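Local coordinates for protein naphthalene dioxygenase large subunit (PDB 2B1X) that serves as the large subunit of a Rieske-type non-haem iron oxygenase, carrying an Fe2/S2 cluster and a separate iron(III) ion, at residues 9-14 against 434-439; 49-54 against 188-193; 242-247 against 411-416; 263-268 against 283-288. One frame throughout, in Å; residues are numbered along the deposited sequence.

Overall arrangement
Contact 1 opens at the N-terminal helix 4-16 and closes only at the end of the chain, where helix 422-436 runs out, so the other three nest inside its loop. Contact 2 joins the end of strand 47-51 and the 3-10 turn that follows to the outermost strand 188-199 of the large sheet; it closes before contact 3 opens. Contact 3 pairs strand 240-244 with strand 413-415 at the other border of that sheet, and contact 4, a short loop turned back onto helix 282-288, is nested within it. None of the loops cross. Contacts 3 and 4 lie close, about 6 Å between nearest atoms, whereas contacts 1 and 2 sit on opposite sides of the chain's centre.

Contact 1: residues 9-14 against 434-439; sequences TLQKGL and LMLAES
Leu436 lays its branched end over the CB of Leu10, with CG of Leu436 3.8 Å from CB of Leu10. This is helix-to-helix packing between the two ends of the chain: the N-terminal helix 4-16 meets the C-terminal helix 422-436 where the latter is running out, and no hydrogen bond passes between the two segments. Leu436 meets three residues of the first helix, Leu10, Gln11 and Leu14. Its CG stands anti to the carbonyl carbon, and this chi1 of -79° turns the branched end toward that helix. CD1 reaches Leu14, 3.6 Å from CD2 of that residue, as the two leucine side chains slide past each other in opposite directions. Both methyls of Leu436 lie about 4.1 Å from CG of Gln11, where the two side chains cross at about a right angle, and CD2 also touches CB of Leu10; Gln11 belongs to the solvent-exposed margin of the patch.

On the buried side Leu10 meets Met435, whose CB makes the touch. Val36 and Glu37 of helix 31-40 and Ile41 pack on the methionine as well, and Leu10 also touches Leu2 and, on helix 422-436, Trp431. Across the segments, CD1 of Leu10 ends 3.8 Å from CB of Met435, while its CD2 stays slightly farther from the same atom.

Contact 2: residues 49-54 against 188-193; sequences LAHESE and LQVVGA
Leu188 sets its carbonyl O beside the imidazole of His51, 3.3 Å from CE1 and oblique to the ring, while its CB passes near NE2. That oxygen also accepts a hydrogen bond from Lys344. The side-chain end of Gln189 leaves for Lys351, but its CB stays by OG of Ser53 and its CA lies 3.3 Å from that oxygen.

Val190 takes the central place. Its amide N donates to Ser53 OG, 2.9 Å away and nearly straight at 165°. The hydroxyl is aimed there because OG sits between the backbone N and carbonyl carbon of Ser53 (chi1 70°); it also shares a 2.9 Å hydrogen bond with His51 ND1 in which either may donate. CG2 of Val190 presses to 3.5 Å from CB of His51, and CB of Val190 rests against CG of Glu54.

Farther on, the O of Gly192 accepts a hydrogen bond from a water that also donates to Glu54 OE1, itself paired with Arg64. Glu54 OE2 accepts the N-H of His51 through its anti lone pair, linking the strand end to the last residue of the 3-10 turn.

The contact thus joins the end of strand 47-51 and the following turn, in the Rieske family region, to strand 188-199, outermost within this chain in the catalytic-domain sheet. Strand 333-343 flanks it, and Val191 and Ala193 pack on the small subunit.

Contact 3: residues 242-247 against 411-416; sequences HIHTGH and PGEAYP
His244 and Glu413 stand side by side on one face of an antiparallel strand pair. CB of Glu413 lies over the imidazole face in a CH-pi contact, 3.9 Å from the ring centroid of His244. With CG anti to its backbone N (chi1 -177°), the extended glutamate climbs past the ring until OE1 is 3.1 Å from CE1 of His244, with ring and carboxylate planes 65° apart. OE1 accepts a short hydrogen bond, 2.5 Å, from Tyr415 OH, which meets it from above the carboxylate plane. A water sits in plane at the edges of both the His244 and Tyr415 rings, 2.9 Å from ND1 of His244.

The strands are joined by two hydrogen-bonded pairs, His242 with Tyr415 and His244 with Glu413. Between lies the non-hydrogen-bonded pair Ile243-Ala414, whose side chains turn to the other face, CG1 of Ile243 packing 3.9 Å from CB of Ala414.

Strand 413-415 borders the large antiparallel sheet of this Bet v 1-like catalytic domain. Helix 422-436 covers the histidine face; His242 bonds through ND1 to Asp418, just before the helix, and through NE2 to Asn423 N in it. Trp408 and, from helix 174-181, Tyr176 pack on the Ile243 side.

Contact 4: residues 263-268 against 283-288; sequences PEFMGL and EQVEIF
Phe265 and Met266, which both pack on Phe288, are joined by Gly267 in a rare run of three residues with left-handed helical backbone, all with phi near 60°. Two successive backbone bonds, Gly267 N to Glu264 O and Leu268 N to Phe265 O, make this a left-handed 3-10-like turn. It belongs to the catalytic domain, where the loop before helix 270-279 folds back onto helix 282-288.

Because the turn fans its side chains out in different directions, the ring of Phe288 is met from several sides. Its CG stands anti to the backbone N (chi1 -172°), swinging the ring off the helix and into the turn. CD2 of Phe288 comes to the edge of the Phe265 ring, 3.6 Å from CD2 of that residue. The neighbouring ring carbon of Phe265, CE2, reaches the helix itself, 3.6 Å from Val285 O and 3.8 Å from Val285 CG1. Met266 makes a Met-aromatic contact, SD lying 4.8 Å from the centroid of the Phe288 ring in an oblique approach.

Around this buried patch, Val273 and Leu276 of helix 270-279 pack on Phe265. Arg289 bridges Glu264 and Glu286, probably easing the repulsion between their carboxylates. Leu268 comes in at the rim of Phe288, its CD1 in the plane of the ring and 3.8 Å from CE2.

Contact 1: residues 9-14 against 434-439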
loop_
_atom_site.group_PDB
_atom_site.type_symbol
_atom_site.label_atom_id
_atom_site.label_comp_id
_atom_site.label_asym_id
_atom_site.label_seq_id
_atom_site.Cartn_x
_atom_site.Cartn_y
_atom_site.Cartn_z
ATOM N N THR A 9 19.482 2.961 -25.465
ATOM C CA THR A 9 20.105 2.243 -24.343
ATOM C C THR A 9 20.285 0.760 -24.663
ATOM O O THR A 9 21.332 0.145 -24.355
ATOM C CB THR A 9 19.255 2.411 -23.074
ATOM O OG1 THR A 9 19.335 3.756 -22.602
ATOM C CG2 THR A 9 19.828 1.607 -21.917
ATOM N N LEU A 10 19.254 0.169 -25.252
ATOM C CA LEU A 10 19.342 -1.239 -25.609
ATOM C C LEU A 10 20.361 -1.465 -26.728
ATOM O O LEU A 10 21.101 -2.430 -26.692
ATOM C CB LEU A 10 17.966 -1.796 -25.988
ATOM C CG LEU A 10 16.901 -1.764 -24.869
ATOM C CD1 LEU A 10 15.467 -1.956 -25.426
ATOM C CD2 LEU A 10 17.221 -2.809 -23.845
ATOM N N GLN A 11 20.364 -0.576 -27.726
ATOM C CA GLN A 11 21.328 -0.674 -28.852
ATOM C C GLN A 11 22.758 -0.564 -28.362
ATOM O O GLN A 11 23.615 -1.349 -28.748
ATOM C CB GLN A 11 21.029 0.354 -29.946
ATOM C CG GLN A 11 19.790 -0.014 -30.764
ATOM C CD GLN A 11 19.288 1.085 -31.676
ATOM O OE1 GLN A 11 19.642 2.259 -31.517
ATOM N NE2 GLN A 11 18.468 0.706 -32.647
ATOM N N LYS A 12 23.008 0.417 -27.507
ATOM C CA LYS A 12 24.304 0.565 -26.885
ATOM C C LYS A 12 24.661 -0.695 -26.061
ATOM O O LYS A 12 25.777 -1.208 -26.141
ATOM C CB LYS A 12 24.328 1.836 -26.012
ATOM C CG LYS A 12 25.771 2.229 -25.609
ATOM C CD LYS A 12 25.760 3.049 -24.334
ATOM C CE LYS A 12 27.137 3.472 -23.954
ATOM N NZ LYS A 12 27.709 2.518 -22.972
ATOM N N GLY A 13 23.689 -1.204 -25.312
ATOM C CA GLY A 13 23.867 -2.391 -24.510
ATOM C C GLY A 13 24.287 -3.589 -25.339
ATOM O O GLY A 13 25.133 -4.350 -24.934
ATOM N N LEU A 14 23.689 -3.733 -26.519
ATOM C CA LEU A 14 23.956 -4.865 -27.390
ATOM C C LEU A 14 25.389 -4.820 -27.925
ATOM O O LEU A 14 26.015 -5.857 -28.131
ATOM C CB LEU A 14 22.916 -4.911 -28.510
ATOM C CG LEU A 14 22.359 -6.273 -28.929
ATOM C CD1 LEU A 14 22.309 -7.323 -27.786
ATOM C CD2 LEU A 14 20.991 -6.093 -29.546
ATOM N N LEU A 434 15.542 -9.572 -27.688
ATOM C CA LEU A 434 14.091 -9.712 -27.643
ATOM C C LEU A 434 13.401 -8.364 -27.400
ATOM O O LEU A 434 12.369 -8.096 -27.990
ATOM C CB LEU A 434 13.651 -10.751 -26.605
ATOM C CG LEU A 434 13.904 -12.226 -26.917
ATOM C CD1 LEU A 434 13.456 -13.075 -25.739
ATOM C CD2 LEU A 434 13.148 -12.674 -28.195
ATOM N N MET A 435 14.000 -7.548 -26.529
ATOM C CA MET A 435 13.532 -6.193 -26.226
ATOM C C MET A 435 13.500 -5.299 -27.474
ATOM O O MET A 435 12.614 -4.444 -27.623
ATOM C CB MET A 435 14.427 -5.558 -25.155
ATOM C CG MET A 435 14.227 -6.058 -23.736
ATOM S SD MET A 435 12.596 -5.776 -22.919
ATOM C CE MET A 435 12.783 -4.008 -22.470
ATOM N N LEU A 436 14.476 -5.497 -28.361
ATOM C CA LEU A 436 14.589 -4.697 -29.581
ATOM C C LEU A 436 13.844 -5.274 -30.787
ATOM O O LEU A 436 13.728 -4.601 -31.807
ATOM C CB LEU A 436 16.060 -4.481 -29.960
ATOM C CG LEU A 436 16.823 -3.413 -29.191
ATOM C CD1 LEU A 436 18.362 -3.573 -29.373
ATOM C CD2 LEU A 436 16.364 -2.009 -29.598
ATOM N N ALA A 437 13.340 -6.496 -30.676
ATOM C CA ALA A 437 12.651 -7.127 -31.792
ATOM C C ALA A 437 11.317 -6.410 -32.087
ATOM O O ALA A 437 10.394 -6.445 -31.275
ATOM C CB ALA A 437 12.446 -8.626 -31.522
ATOM N N GLU A 438 11.241 -5.733 -33.235
ATOM C CA GLU A 438 9.999 -5.052 -33.646
ATOM C C GLU A 438 8.997 -6.069 -34.189
ATOM O O GLU A 438 7.782 -5.930 -33.985
ATOM C CB GLU A 438 10.268 -3.946 -34.665
ATOM C CG GLU A 438 11.053 -2.757 -34.120
ATOM C CD GLU A 438 10.347 -2.023 -32.978
ATOM O OE1 GLU A 438 9.218 -1.513 -33.183
ATOM O OE2 GLU A 438 10.922 -1.939 -31.865
ATOM N N SER A 439 9.532 -7.081 -34.874
ATOM C CA SER A 439 8.817 -8.321 -35.182
ATOM C C SER A 439 9.556 -9.517 -34.533
ATOM O O SER A 439 10.790 -9.556 -34.555
ATOM C CB SER A 439 8.680 -8.509 -36.699
ATOM O OG SER A 439 7.601 -7.733 -37.208
#

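Contact 2: residues 49-54 against 188-193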
loop_
_atom_site.group_PDB
_atom_site.type_symbol
_atom_site.label_atom_id
_atom_site.label_comp_id
_atom_site.label_asym_id
_atom_site.label_seq_id
_atom_site.Cartn_x
_atom_site.Cartn_y
_atom_site.Cartn_z
ATOM N N LEU A 49 5.444 -23.423 -16.194
ATOM C CA LEU A 49 4.160 -23.334 -15.494
ATOM C C LEU A 49 4.023 -24.334 -14.338
ATOM O O LEU A 49 3.603 -23.982 -13.234
ATOM C CB LEU A 49 3.035 -23.636 -16.473
ATOM C CG LEU A 49 2.977 -22.697 -17.697
ATOM C CD1 LEU A 49 1.957 -23.159 -18.707
ATOM C CD2 LEU A 49 2.663 -21.303 -17.232
ATOM N N ALA A 50 4.323 -25.594 -14.617
ATOM C CA ALA A 50 4.054 -26.646 -13.644
ATOM C C ALA A 50 4.850 -27.872 -13.968
ATOM O O ALA A 50 5.328 -28.029 -15.106
ATOM C CB ALA A 50 2.543 -26.974 -13.623
ATOM N N HIS A 51 5.008 -28.747 -12.973
ATOM C CA HIS A 51 5.545 -30.083 -13.239
ATOM C C HIS A 51 4.372 -31.044 -13.387
ATOM O O HIS A 51 3.362 -30.914 -12.681
ATOM C CB HIS A 51 6.495 -30.538 -12.116
ATOM C CG HIS A 51 7.368 -31.710 -12.480
ATOM N ND1 HIS A 51 6.967 -33.021 -12.304
ATOM C CD2 HIS A 51 8.629 -31.767 -12.980
ATOM C CE1 HIS A 51 7.932 -33.833 -12.697
ATOM N NE2 HIS A 51 8.953 -33.099 -13.104
ATOM N N GLU A 52 4.496 -31.998 -14.316
ATOM C CA GLU A 52 3.457 -32.996 -14.539
ATOM C C GLU A 52 3.079 -33.794 -13.291
ATOM O O GLU A 52 1.926 -34.226 -13.140
ATOM C CB GLU A 52 3.888 -33.951 -15.645
ATOM C CG GLU A 52 3.690 -33.371 -17.030
ATOM C CD GLU A 52 3.903 -34.402 -18.127
ATOM O OE1 GLU A 52 4.697 -34.117 -19.058
ATOM O OE2 GLU A 52 3.294 -35.499 -18.055
ATOM N N SER A 53 4.051 -34.025 -12.406
ATOM C CA SER A 53 3.778 -34.741 -11.145
ATOM C C SER A 53 2.900 -33.967 -10.146
ATOM O O SER A 53 2.496 -34.546 -9.131
ATOM C CB SER A 53 5.074 -35.176 -10.440
ATOM O OG SER A 53 5.741 -34.034 -9.934
ATOM N N GLU A 54 2.638 -32.683 -10.414
ATOM C CA GLU A 54 1.685 -31.881 -9.618
ATOM C C GLU A 54 0.219 -32.166 -9.977
ATOM O O GLU A 54 -0.700 -31.928 -9.180
ATOM C CB GLU A 54 1.946 -30.379 -9.793
ATOM C CG GLU A 54 3.351 -29.868 -9.445
ATOM C CD GLU A 54 3.393 -28.354 -9.455
ATOM O OE1 GLU A 54 2.990 -27.743 -8.432
ATOM O OE2 GLU A 54 3.813 -27.760 -10.488
ATOM N N LEU A 188 10.813 -37.659 -11.625
ATOM C CA LEU A 188 10.807 -36.713 -10.516
ATOM C C LEU A 188 9.396 -36.445 -10.016
ATOM O O LEU A 188 8.423 -36.508 -10.789
ATOM C CB LEU A 188 11.366 -35.382 -11.023
ATOM C CG LEU A 188 12.756 -34.853 -10.674
ATOM C CD1 LEU A 188 13.686 -35.831 -9.974
ATOM C CD2 LEU A 188 13.392 -34.249 -11.918
ATOM N N GLN A 189 9.283 -36.148 -8.724
ATOM C CA GLN A 189 8.035 -35.632 -8.165
ATOM C C GLN A 189 8.283 -34.325 -7.436
ATOM O O GLN A 189 9.242 -34.210 -6.682
ATOM C CB GLN A 189 7.365 -36.635 -7.234
ATOM C CG GLN A 189 8.140 -36.975 -5.976
ATOM C CD GLN A 189 7.456 -38.063 -5.122
ATOM O OE1 GLN A 189 8.064 -38.585 -4.174
ATOM N NE2 GLN A 189 6.199 -38.400 -5.451
ATOM N N VAL A 190 7.430 -33.334 -7.689
ATOM C CA VAL A 190 7.387 -32.141 -6.847
ATOM C C VAL A 190 6.786 -32.620 -5.532
ATOM O O VAL A 190 5.778 -33.319 -5.536
ATOM C CB VAL A 190 6.459 -31.027 -7.462
ATOM C CG1 VAL A 190 6.073 -29.966 -6.416
ATOM C CG2 VAL A 190 7.111 -30.391 -8.650
ATOM N N VAL A 191 7.391 -32.249 -4.412
ATOM C CA VAL A 191 6.817 -32.627 -3.122
ATOM C C VAL A 191 5.956 -31.530 -2.558
ATOM O O VAL A 191 6.429 -30.437 -2.297
ATOM C CB VAL A 191 7.883 -33.059 -2.081
ATOM C CG1 VAL A 191 7.208 -33.466 -0.783
ATOM C CG2 VAL A 191 8.667 -34.215 -2.606
ATOM N N GLY A 192 4.668 -31.832 -2.400
ATOM C CA GLY A 192 3.696 -30.871 -1.923
ATOM C C GLY A 192 3.379 -29.778 -2.921
ATOM O O GLY A 192 2.754 -30.005 -3.950
ATOM N N ALA A 193 3.820 -28.572 -2.609
ATOM C CA ALA A 193 3.517 -27.390 -3.394
ATOM C C ALA A 193 4.754 -26.480 -3.318
ATOM O O ALA A 193 5.635 -26.691 -2.490
ATOM C CB ALA A 193 2.308 -26.682 -2.819
HETATM O O HOH W 1 1.717 -28.697 -6.213
#

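Contact 3: residues 242-247 against 411-416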
loop_
_atom_site.group_PDB
_atom_site.type_symbol
_atom_site.label_atom_id
_atom_site.label_comp_id
_atom_site.label_asym_id
_atom_site.label_seq_id
_atom_site.Cartn_x
_atom_site.Cartn_y
_atom_site.Cartn_z
ATOM N N HIS A 242 31.599 -23.649 -16.934
ATOM C CA HIS A 242 30.629 -22.539 -17.158
ATOM C C HIS A 242 30.129 -22.655 -18.612
ATOM O O HIS A 242 30.923 -22.508 -19.545
ATOM C CB HIS A 242 31.385 -21.214 -16.970
ATOM C CG HIS A 242 30.530 -19.975 -16.867
ATOM N ND1 HIS A 242 29.985 -19.548 -15.679
ATOM C CD2 HIS A 242 30.231 -19.019 -17.776
ATOM C CE1 HIS A 242 29.340 -18.409 -15.862
ATOM N NE2 HIS A 242 29.493 -18.051 -17.125
ATOM N N ILE A 243 28.836 -22.948 -18.811
ATOM C CA ILE A 243 28.314 -23.351 -20.132
ATOM C C ILE A 243 27.098 -22.554 -20.573
ATOM O O ILE A 243 26.161 -22.345 -19.801
ATOM C CB ILE A 243 27.896 -24.851 -20.128
ATOM C CG1 ILE A 243 29.066 -25.767 -19.723
ATOM C CG2 ILE A 243 27.222 -25.250 -21.472
ATOM C CD1 ILE A 243 28.631 -26.862 -18.741
ATOM N N HIS A 244 27.091 -22.099 -21.819
ATOM C CA HIS A 244 25.873 -21.472 -22.289
ATOM C C HIS A 244 25.522 -21.950 -23.659
ATOM O O HIS A 244 26.340 -22.510 -24.379
ATOM C CB HIS A 244 25.906 -19.944 -22.212
ATOM C CG HIS A 244 26.721 -19.290 -23.277
ATOM N ND1 HIS A 244 28.056 -18.985 -23.116
ATOM C CD2 HIS A 244 26.385 -18.862 -24.514
ATOM C CE1 HIS A 244 28.500 -18.387 -24.204
ATOM N NE2 HIS A 244 27.503 -18.293 -25.067
ATOM N N THR A 245 24.299 -21.631 -24.012
ATOM C CA THR A 245 23.611 -22.201 -25.145
ATOM C C THR A 245 22.942 -21.005 -25.863
ATOM O O THR A 245 23.030 -19.891 -25.369
ATOM C CB THR A 245 22.648 -23.173 -24.444
ATOM O OG1 THR A 245 23.046 -24.512 -24.711
ATOM C CG2 THR A 245 21.182 -22.992 -24.765
ATOM N N GLY A 246 22.308 -21.210 -27.016
ATOM C CA GLY A 246 21.510 -20.156 -27.625
ATOM C C GLY A 246 20.251 -19.887 -26.788
ATOM O O GLY A 246 20.014 -20.578 -25.807
ATOM N N HIS A 247 19.457 -18.891 -27.170
ATOM C CA HIS A 247 18.238 -18.486 -26.404
ATOM C C HIS A 247 18.472 -18.102 -24.926
ATOM O O HIS A 247 17.579 -18.278 -24.055
ATOM C CB HIS A 247 17.113 -19.531 -26.483
ATOM C CG HIS A 247 16.854 -20.041 -27.864
ATOM N ND1 HIS A 247 16.044 -19.380 -28.756
ATOM C CD2 HIS A 247 17.280 -21.149 -28.500
ATOM C CE1 HIS A 247 15.984 -20.057 -29.889
ATOM N NE2 HIS A 247 16.728 -21.136 -29.759
ATOM N N PRO A 411 27.602 -30.174 -25.415
ATOM C CA PRO A 411 27.347 -29.091 -26.368
ATOM C C PRO A 411 27.349 -27.699 -25.674
ATOM O O PRO A 411 27.421 -27.611 -24.436
ATOM C CB PRO A 411 25.961 -29.447 -26.909
ATOM C CG PRO A 411 25.287 -30.115 -25.748
ATOM C CD PRO A 411 26.364 -30.897 -25.051
ATOM N N GLY A 412 27.267 -26.632 -26.465
ATOM C CA GLY A 412 27.211 -25.285 -25.907
ATOM C C GLY A 412 28.586 -24.639 -25.905
ATOM O O GLY A 412 29.574 -25.239 -26.334
ATOM N N GLU A 413 28.654 -23.400 -25.460
ATOM C CA GLU A 413 29.940 -22.721 -25.348
ATOM C C GLU A 413 30.399 -22.821 -23.893
ATOM O O GLU A 413 29.753 -22.261 -22.989
ATOM C CB GLU A 413 29.816 -21.258 -25.800
ATOM C CG GLU A 413 31.124 -20.464 -25.782
ATOM C CD GLU A 413 30.952 -19.011 -26.256
ATOM O OE1 GLU A 413 31.327 -18.070 -25.510
ATOM O OE2 GLU A 413 30.451 -18.801 -27.384
ATOM N N ALA A 414 31.511 -23.528 -23.690
ATOM C CA ALA A 414 31.936 -23.991 -22.374
ATOM C C ALA A 414 33.332 -23.483 -21.975
ATOM O O ALA A 414 34.266 -23.524 -22.769
ATOM C CB ALA A 414 31.897 -25.497 -22.330
ATOM N N TYR A 415 33.475 -23.058 -20.727
ATOM C CA TYR A 415 34.754 -22.576 -20.208
ATOM C C TYR A 415 35.195 -23.432 -19.009
ATOM O O TYR A 415 34.347 -23.787 -18.182
ATOM C CB TYR A 415 34.627 -21.093 -19.831
ATOM C CG TYR A 415 34.308 -20.196 -21.018
ATOM C CD1 TYR A 415 33.004 -19.802 -21.282
ATOM C CD2 TYR A 415 35.325 -19.790 -21.894
ATOM C CE1 TYR A 415 32.703 -18.996 -22.364
ATOM C CE2 TYR A 415 35.054 -19.017 -22.969
ATOM C CZ TYR A 415 33.739 -18.596 -23.192
ATOM O OH TYR A 415 33.505 -17.822 -24.265
ATOM N N PRO A 416 36.505 -23.745 -18.895
ATOM C CA PRO A 416 36.992 -24.734 -17.914
ATOM C C PRO A 416 37.148 -24.203 -16.470
ATOM O O PRO A 416 38.076 -24.609 -15.734
ATOM C CB PRO A 416 38.370 -25.159 -18.490
ATOM C CG PRO A 416 38.877 -23.887 -19.186
ATOM C CD PRO A 416 37.619 -23.125 -19.642
HETATM O O HOH W 2 29.739 -20.110 -20.989
#

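Contact 4: residues 263-268 against 283-288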
loop_
_atom_site.group_PDB
_atom_site.type_symbol
_atom_site.label_atom_id
_atom_site.label_comp_id
_atom_site.label_asym_id
_atom_site.label_seq_id
_atom_site.Cartn_x
_atom_site.Cartn_y
_atom_site.Cartn_z
ATOM N N PRO A 263 31.321 -39.212 -2.704
ATOM C CA PRO A 263 30.513 -40.208 -3.409
ATOM C C PRO A 263 30.134 -39.745 -4.815
ATOM O O PRO A 263 29.749 -38.585 -5.018
ATOM C CB PRO A 263 29.275 -40.337 -2.515
ATOM C CG PRO A 263 29.796 -40.064 -1.135
ATOM C CD PRO A 263 30.883 -39.034 -1.305
ATOM N N GLU A 264 30.262 -40.653 -5.781
ATOM C CA GLU A 264 29.896 -40.355 -7.160
ATOM C C GLU A 264 28.404 -40.073 -7.299
ATOM O O GLU A 264 27.597 -40.533 -6.488
ATOM C CB GLU A 264 30.291 -41.501 -8.078
ATOM C CG GLU A 264 31.792 -41.712 -8.160
ATOM C CD GLU A 264 32.191 -42.884 -9.053
ATOM O OE1 GLU A 264 31.327 -43.738 -9.385
ATOM O OE2 GLU A 264 33.383 -42.943 -9.420
ATOM N N PHE A 265 28.059 -39.304 -8.329
ATOM C CA PHE A 265 26.674 -39.032 -8.650
ATOM C C PHE A 265 25.974 -38.364 -7.460
ATOM O O PHE A 265 24.842 -38.703 -7.119
ATOM C CB PHE A 265 25.967 -40.337 -9.068
ATOM C CG PHE A 265 26.647 -41.070 -10.203
ATOM C CD1 PHE A 265 27.185 -42.346 -10.002
ATOM C CD2 PHE A 265 26.750 -40.494 -11.466
ATOM C CE1 PHE A 265 27.797 -43.039 -11.046
ATOM C CE2 PHE A 265 27.378 -41.153 -12.509
ATOM C CZ PHE A 265 27.904 -42.448 -12.301
ATOM N N MET A 266 26.688 -37.440 -6.813
ATOM C CA MET A 266 26.137 -36.623 -5.719
ATOM C C MET A 266 25.691 -37.493 -4.555
ATOM O O MET A 266 24.857 -37.083 -3.739
ATOM C CB MET A 266 24.953 -35.774 -6.204
ATOM C CG MET A 266 25.311 -34.762 -7.250
ATOM S SD MET A 266 23.949 -33.653 -7.543
ATOM C CE MET A 266 24.189 -32.506 -6.114
ATOM N N GLY A 267 26.216 -38.711 -4.499
ATOM C CA GLY A 267 25.776 -39.670 -3.498
ATOM C C GLY A 267 24.310 -40.078 -3.587
ATOM O O GLY A 267 23.705 -40.473 -2.583
ATOM N N LEU A 268 23.734 -40.027 -4.779
ATOM C CA LEU A 268 22.368 -40.513 -4.968
ATOM C C LEU A 268 22.213 -41.975 -4.589
ATOM O O LEU A 268 23.196 -42.755 -4.646
ATOM C CB LEU A 268 21.911 -40.300 -6.401
ATOM C CG LEU A 268 21.586 -38.855 -6.759
ATOM C CD1 LEU A 268 21.484 -38.748 -8.258
ATOM C CD2 LEU A 268 20.307 -38.358 -6.050
ATOM N N GLU A 283 28.340 -39.895 -22.202
ATOM C CA GLU A 283 28.849 -38.524 -22.077
ATOM C C GLU A 283 28.162 -37.767 -20.930
ATOM O O GLU A 283 28.839 -37.093 -20.150
ATOM C CB GLU A 283 28.708 -37.757 -23.397
ATOM C CG GLU A 283 29.520 -38.355 -24.542
ATOM C CD GLU A 283 28.774 -39.435 -25.329
ATOM O OE1 GLU A 283 29.298 -39.844 -26.400
ATOM O OE2 GLU A 283 27.678 -39.885 -24.896
ATOM N N GLN A 284 26.840 -37.912 -20.819
ATOM C CA GLN A 284 26.065 -37.279 -19.736
ATOM C C GLN A 284 26.494 -37.875 -18.401
ATOM O O GLN A 284 26.721 -37.137 -17.433
ATOM C CB GLN A 284 24.556 -37.448 -19.958
ATOM C CG GLN A 284 24.025 -36.617 -21.114
ATOM C CD GLN A 284 22.611 -36.937 -21.485
ATOM O OE1 GLN A 284 22.238 -38.108 -21.547
ATOM N NE2 GLN A 284 21.805 -35.903 -21.744
ATOM N N VAL A 285 26.627 -39.201 -18.367
ATOM C CA VAL A 285 27.002 -39.931 -17.154
ATOM C C VAL A 285 28.343 -39.444 -16.584
ATOM O O VAL A 285 28.469 -39.202 -15.366
ATOM C CB VAL A 285 27.044 -41.460 -17.392
ATOM C CG1 VAL A 285 27.651 -42.192 -16.184
ATOM C CG2 VAL A 285 25.652 -42.025 -17.719
ATOM N N GLU A 286 29.353 -39.314 -17.460
ATOM C CA GLU A 286 30.666 -38.857 -17.023
ATOM C C GLU A 286 30.719 -37.377 -16.604
ATOM O O GLU A 286 31.491 -37.012 -15.720
ATOM C CB GLU A 286 31.755 -39.197 -18.067
ATOM C CG GLU A 286 32.041 -40.695 -18.218
ATOM C CD GLU A 286 32.140 -41.433 -16.883
ATOM O OE1 GLU A 286 32.939 -41.003 -16.009
ATOM O OE2 GLU A 286 31.414 -42.438 -16.710
ATOM N N ILE A 287 29.911 -36.525 -17.224
ATOM C CA ILE A 287 29.787 -35.145 -16.735
ATOM C C ILE A 287 29.146 -35.120 -15.341
ATOM O O ILE A 287 29.592 -34.371 -14.462
ATOM C CB ILE A 287 29.029 -34.248 -17.760
ATOM C CG1 ILE A 287 29.941 -33.940 -18.956
ATOM C CG2 ILE A 287 28.459 -32.997 -17.099
ATOM C CD1 ILE A 287 29.223 -33.366 -20.186
ATOM N N PHE A 288 28.127 -35.960 -15.120
ATOM C CA PHE A 288 27.438 -35.965 -13.820
ATOM C C PHE A 288 28.257 -36.615 -12.710
ATOM O O PHE A 288 28.127 -36.252 -11.537
ATOM C CB PHE A 288 26.069 -36.645 -13.915
ATOM C CG PHE A 288 25.231 -36.515 -12.663
ATOM C CD1 PHE A 288 25.012 -35.261 -12.073
ATOM C CD2 PHE A 288 24.626 -37.631 -12.098
ATOM C CE1 PHE A 288 24.212 -35.119 -10.921
ATOM C CE2 PHE A 288 23.821 -37.506 -10.947
ATOM C CZ PHE A 288 23.621 -36.243 -10.355
#